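Local coordinates for protein beta-agarase (Persicobacter, PDB 6AII) that probably hydrolyses the beta-1,4 linkages of agarose, releasing neoagarobiose, through a catalytic domain of glycoside hydrolase family 16, at residues A37-E41 with H66-S70; D225-L229 with F262-D266. All coordinates share one frame; numbering follows the deposited sequence.

Contact 1: A37-E41 with H66-S70; sequences ANKEE and HENVS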
loop_
_atom_site.group_PDB
_atom_site.type_symbol
_atom_site.label_atom_id
_atom_site.label_comp_id
_atom_site.label_asym_id
_atom_site.label_seq_id
_atom_site.Cartn_x
_atom_site.Cartn_y
_atom_site.Cartn_z
ATOM N N ALA A 37 13.346 -15.662 -8.739
ATOM C CA ALA A 37 13.614 -15.397 -7.302
ATOM C C ALA A 37 15.129 -15.440 -7.054
ATOM O O ALA A 37 15.807 -16.368 -7.503
ATOM C CB ALA A 37 12.909 -16.403 -6.456
ATOM N N ASN A 38 15.648 -14.472 -6.322
ATOM C CA ASN A 38 17.063 -14.297 -6.151
ATOM C C ASN A 38 17.352 -14.063 -4.667
ATOM O O ASN A 38 16.757 -13.187 -4.059
ATOM C CB ASN A 38 17.573 -13.123 -6.968
ATOM C CG ASN A 38 19.067 -13.179 -7.256
ATOM O OD1 ASN A 38 19.899 -13.215 -6.354
ATOM N ND2 ASN A 38 19.415 -13.076 -8.523
ATOM N N LYS A 39 18.312 -14.804 -4.111
ATOM C CA LYS A 39 18.653 -14.605 -2.701
ATOM C C LYS A 39 19.473 -13.353 -2.431
ATOM O O LYS A 39 19.585 -12.935 -1.207
ATOM C CB LYS A 39 19.439 -15.813 -2.171
ATOM C CG LYS A 39 18.670 -17.094 -2.142
ATOM C CD LYS A 39 19.468 -18.277 -1.592
ATOM C CE LYS A 39 18.646 -19.547 -1.699
ATOM N NZ LYS A 39 19.360 -20.701 -1.108
ATOM N N GLU A 40 19.977 -12.691 -3.462
ATOM C CA GLU A 40 20.806 -11.558 -3.271
ATOM C C GLU A 40 20.057 -10.263 -3.576
ATOM O O GLU A 40 19.159 -10.244 -4.438
ATOM C CB GLU A 40 22.009 -11.597 -4.213
ATOM C CG GLU A 40 22.903 -12.831 -4.058
ATOM C CD GLU A 40 23.650 -12.963 -2.737
ATOM O OE1 GLU A 40 23.931 -11.921 -2.110
ATOM O OE2 GLU A 40 23.926 -14.117 -2.318
ATOM N N GLU A 41 20.460 -9.210 -2.886
ATOM C CA GLU A 41 19.904 -7.904 -3.071
ATOM C C GLU A 41 20.073 -7.485 -4.539
ATOM O O GLU A 41 21.166 -7.512 -5.080
ATOM C CB GLU A 41 20.556 -6.866 -2.177
ATOM C CG GLU A 41 20.146 -5.451 -2.567
ATOM C CD GLU A 41 20.781 -4.359 -1.719
ATOM O OE1 GLU A 41 20.571 -4.409 -0.497
ATOM O OE2 GLU A 41 21.461 -3.443 -2.287
ATOM N N HIS A 66 14.895 -11.891 0.367
ATOM C CA HIS A 66 15.101 -11.469 -1.014
ATOM C C HIS A 66 14.435 -12.468 -1.984
ATOM O O HIS A 66 13.826 -12.044 -3.017
ATOM C CB HIS A 66 16.608 -11.434 -1.339
ATOM C CG HIS A 66 17.305 -10.344 -0.606
ATOM N ND1 HIS A 66 18.017 -10.584 0.572
ATOM C CD2 HIS A 66 17.334 -9.013 -0.781
ATOM C CE1 HIS A 66 18.458 -9.443 1.053
ATOM N NE2 HIS A 66 18.134 -8.474 0.202
ATOM N N GLU A 67 14.513 -13.767 -1.708
ATOM C CA GLU A 67 14.061 -14.788 -2.628
ATOM C C GLU A 67 12.531 -14.960 -2.633
ATOM O O GLU A 67 12.016 -15.859 -3.283
ATOM C CB GLU A 67 14.706 -16.146 -2.324
ATOM C CG GLU A 67 14.508 -16.626 -0.901
ATOM C CD GLU A 67 15.619 -16.269 0.076
ATOM O OE1 GLU A 67 16.141 -15.121 0.036
ATOM O OE2 GLU A 67 15.869 -17.119 0.975
ATOM N N ASN A 68 11.810 -14.103 -1.911
ATOM C CA ASN A 68 10.339 -14.139 -1.879
ATOM C C ASN A 68 9.774 -13.031 -2.785
ATOM O O ASN A 68 8.574 -12.750 -2.716
ATOM C CB ASN A 68 9.794 -14.026 -0.457
ATOM C CG ASN A 68 9.821 -15.384 0.238
ATOM O OD1 ASN A 68 10.912 -15.981 0.392
ATOM N ND2 ASN A 68 8.665 -15.934 0.629
ATOM N N VAL A 69 10.615 -12.490 -3.671
ATOM C CA VAL A 69 10.152 -11.572 -4.728
ATOM C C VAL A 69 10.618 -12.142 -6.072
ATOM O O VAL A 69 11.785 -12.437 -6.268
ATOM C CB VAL A 69 10.694 -10.140 -4.537
ATOM C CG1 VAL A 69 10.317 -9.216 -5.712
ATOM C CG2 VAL A 69 10.255 -9.488 -3.235
ATOM N N SER A 70 9.720 -12.177 -7.051
ATOM C CA SER A 70 10.124 -12.594 -8.420
ATOM C C SER A 70 9.220 -11.845 -9.401
ATOM O O SER A 70 8.319 -11.117 -9.015
ATOM C CB SER A 70 9.990 -14.088 -8.585
ATOM O OG SER A 70 8.636 -14.477 -8.500
HETATM O O HOH W 1 14.366 -11.912 -5.648
HETATM O O HOH W 2 18.406 -14.561 1.073
HETATM O O HOH W 3 18.908 -5.868 0.684
#
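An Asx turn at Asn38 and a short 3-10 turn at His66 and Glu67 meet at the surface of the GH16 beta-sandwich, joined by waters and by the His66 side chain. Within the turn, Asn38 OD1 takes the backbone N-H of Glu40 at 2.9 Å, in the carbonyl plane and on a lone pair. His66 points at the loop 37-41, with CG anti to the carbonyl carbon (chi1 -69°), which sets the ring against the Glu40-Glu41 peptide. Its CB lies 3.2 Å from Asn38 O, and Glu41 N stands 3.7 Å above one face of the His66 ring, toward the rim. In the ring plane, at its edge, water 3 sits 2.8 Å from His66 NE2 and donates to Glu41 OE1, which the extended Glu41 chain carries there. Phe51 stacks on the same ring. With an alanine here, the Glu40-Glu41 peptide would probably lose its ring cover, Phe51 its stacking partner and water 3 one of its mates. Glu67, bent at chi2 (-93°), brings its carboxylate alongside Lys39, Glu67 CD 3.9 Å from Lys39 CG; water 2 donates to both Glu67 OE1 and Lys39 O. Lys39 NZ and Glu67 OE2 remain 5.4 Å apart, so any attraction between them acts without contact. No direct hydrogen bond crosses the two segments; water 1 bridges the backbones, accepting from Asn38 N within bonding distance of the carbonyls of His66 and Val69. At the far end, Ala37 CB rests 3.3 Å from Glu67 O. Around the contact, Asn77 of strand 75-79 bonds Ser70 OG, and Val69 packs on Val108 of strand 97-110 as strand 69-72 begins.

Contact 2: D225-L229 with F262-D266; sequences DPNHL and FNVLD
A side-chain hydrogen bond and a leucine contact pin the loop 262-266 to the turn of the beta-hairpin 217-225/228-233, at the turn end of two neighbouring strands of the GH16 beta-sandwich. A backbone bond from His228 N to Asp225 O (3.1 Å) closes the hairpin turn. Two Asx-type features prepare the partners. Asp225 OD1 receives the backbone N-H of Asn227 in an Asx turn, while Asn263 OD1 accepts from Asp266 N at 2.9 Å and, weakly, from Leu265 N. With OD1 so engaged, the Asn263 amide has its rotation fixed and ND2 is presented to the other segment. Leu265 reaches the hairpin beside this amide pair: CD1 lies 3.3 Å from Asn227 O, and CD2 packs 3.8 Å from Leu229 CG, the two leucine side chains crossing at a slant. Leu265 O is hydrogen-bonded to His177 NE2 of strand 173-181, and Leu229 also packs on His177; Asn227 pairs through its backbone with Gly243, as Val264 does. Asn263 CG is anti to the backbone N (chi1 -178°), which carries the amide out to Asn227. There the amide planes stand 75° apart, and Asn263 ND2 donates to Asn227 OD1 at 2.9 Å from above the carbonyl plane, 53° out of it.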
loop_
_atom_site.group_PDB
_atom_site.type_symbol
_atom_site.label_atom_id
_atom_site.label_comp_id
_atom_site.label_asym_id
_atom_site.label_seq_id
_atom_site.Cartn_x
_atom_site.Cartn_y
_atom_site.Cartn_z
ATOM N N ASP A 225 -0.875 18.506 -4.454
ATOM C CA ASP A 225 -0.126 19.591 -3.820
ATOM C C ASP A 225 0.022 19.211 -2.353
ATOM O O ASP A 225 -0.488 18.157 -1.915
ATOM C CB ASP A 225 -0.791 20.963 -4.067
ATOM C CG ASP A 225 -2.142 21.204 -3.431
ATOM O OD1 ASP A 225 -2.259 21.060 -2.203
ATOM O OD2 ASP A 225 -3.089 21.500 -4.178
ATOM N N PRO A 226 0.772 20.006 -1.581
ATOM C CA PRO A 226 1.071 19.589 -0.245
ATOM C C PRO A 226 -0.159 19.479 0.667
ATOM O O PRO A 226 -0.002 18.873 1.720
ATOM C CB PRO A 226 2.081 20.640 0.290
ATOM C CG PRO A 226 2.729 21.110 -1.001
ATOM C CD PRO A 226 1.574 21.203 -1.956
ATOM N N ASN A 227 -1.291 20.036 0.286
ATOM C CA ASN A 227 -2.494 19.931 1.084
ATOM C C ASN A 227 -3.635 19.284 0.276
ATOM O O ASN A 227 -4.798 19.614 0.492
ATOM C CB ASN A 227 -2.923 21.311 1.612
ATOM C CG ASN A 227 -1.951 21.762 2.689
ATOM O OD1 ASN A 227 -2.010 21.276 3.818
ATOM N ND2 ASN A 227 -0.980 22.582 2.293
ATOM N N HIS A 228 -3.332 18.357 -0.633
ATOM C CA HIS A 228 -4.396 17.814 -1.511
ATOM C C HIS A 228 -4.023 16.391 -1.956
ATOM O O HIS A 228 -3.082 16.213 -2.769
ATOM C CB HIS A 228 -4.678 18.740 -2.688
ATOM C CG HIS A 228 -5.930 18.359 -3.433
ATOM N ND1 HIS A 228 -7.109 19.044 -3.323
ATOM C CD2 HIS A 228 -6.183 17.377 -4.331
ATOM C CE1 HIS A 228 -8.041 18.522 -4.117
ATOM N NE2 HIS A 228 -7.482 17.488 -4.752
ATOM N N LEU A 229 -4.861 15.414 -1.548
ATOM C CA LEU A 229 -4.690 14.027 -1.961
ATOM C C LEU A 229 -6.044 13.509 -2.481
ATOM O O LEU A 229 -7.096 13.834 -1.898
ATOM C CB LEU A 229 -4.327 13.164 -0.756
ATOM C CG LEU A 229 -3.002 13.386 -0.067
ATOM C CD1 LEU A 229 -2.926 12.440 1.131
ATOM C CD2 LEU A 229 -1.851 13.158 -1.017
ATOM N N PHE A 262 -9.617 21.992 11.518
ATOM C CA PHE A 262 -8.171 21.875 11.458
ATOM C C PHE A 262 -7.797 21.379 10.051
ATOM O O PHE A 262 -8.694 20.944 9.283
ATOM C CB PHE A 262 -7.672 20.881 12.517
ATOM C CG PHE A 262 -8.423 19.569 12.502
ATOM C CD1 PHE A 262 -8.036 18.548 11.629
ATOM C CD2 PHE A 262 -9.535 19.364 13.313
ATOM C CE1 PHE A 262 -8.732 17.344 11.601
ATOM C CE2 PHE A 262 -10.233 18.157 13.271
ATOM C CZ PHE A 262 -9.837 17.160 12.406
ATOM N N ASN A 263 -6.545 21.521 9.713
ATOM C CA ASN A 263 -6.025 20.998 8.443
ATOM C C ASN A 263 -6.027 19.464 8.543
ATOM O O ASN A 263 -5.435 18.917 9.476
ATOM C CB ASN A 263 -4.640 21.560 8.170
ATOM C CG ASN A 263 -4.063 21.095 6.847
ATOM O OD1 ASN A 263 -3.676 19.933 6.739
ATOM N ND2 ASN A 263 -3.995 21.993 5.859
ATOM N N VAL A 264 -6.656 18.765 7.591
ATOM C CA VAL A 264 -6.783 17.285 7.764
ATOM C C VAL A 264 -5.564 16.544 7.244
ATOM O O VAL A 264 -5.455 15.355 7.602
ATOM C CB VAL A 264 -8.063 16.759 7.104
ATOM C CG1 VAL A 264 -9.292 17.371 7.708
ATOM C CG2 VAL A 264 -8.036 16.897 5.585
ATOM N N LEU A 265 -4.633 17.206 6.534
ATOM C CA LEU A 265 -3.364 16.572 6.155
ATOM C C LEU A 265 -2.318 16.646 7.260
ATOM O O LEU A 265 -1.562 15.718 7.414
ATOM C CB LEU A 265 -2.815 17.138 4.867
ATOM C CG LEU A 265 -3.809 16.779 3.769
ATOM C CD1 LEU A 265 -4.693 17.948 3.379
ATOM C CD2 LEU A 265 -3.208 16.030 2.636
ATOM N N ASP A 266 -2.369 17.732 8.033
ATOM C CA ASP A 266 -1.337 17.972 9.090
ATOM C C ASP A 266 -1.987 18.673 10.277
ATOM O O ASP A 266 -1.850 19.877 10.471
ATOM C CB ASP A 266 -0.155 18.746 8.513
ATOM C CG ASP A 266 0.951 19.007 9.537
ATOM O OD1 ASP A 266 1.014 18.250 10.544
ATOM O OD2 ASP A 266 1.760 19.924 9.286
#

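Overall arrangement
From the N terminus, the chain leaves strand 19-23, passes through the loop 37-41 and returns at 66-70, where contact 1 closes a span of 24 residues containing strands 43-44, 48-49 and 62-64. The chain then runs through much of both sheets before contact 2 opens at 225-229. That contact closes a span of 32 residues, with strands 236-242, 245-249 and 255-259, against the loop that leads to strand 280-287. The two closures follow in series, neither nested nor crossing. Their centres lie 37 Å apart on opposite sides of the chain's centre, yet both lie where the antiparallel sheet nears the mixed one: Val69 meets strand 97-110, and Leu229 and Leu265 meet strand 173-181.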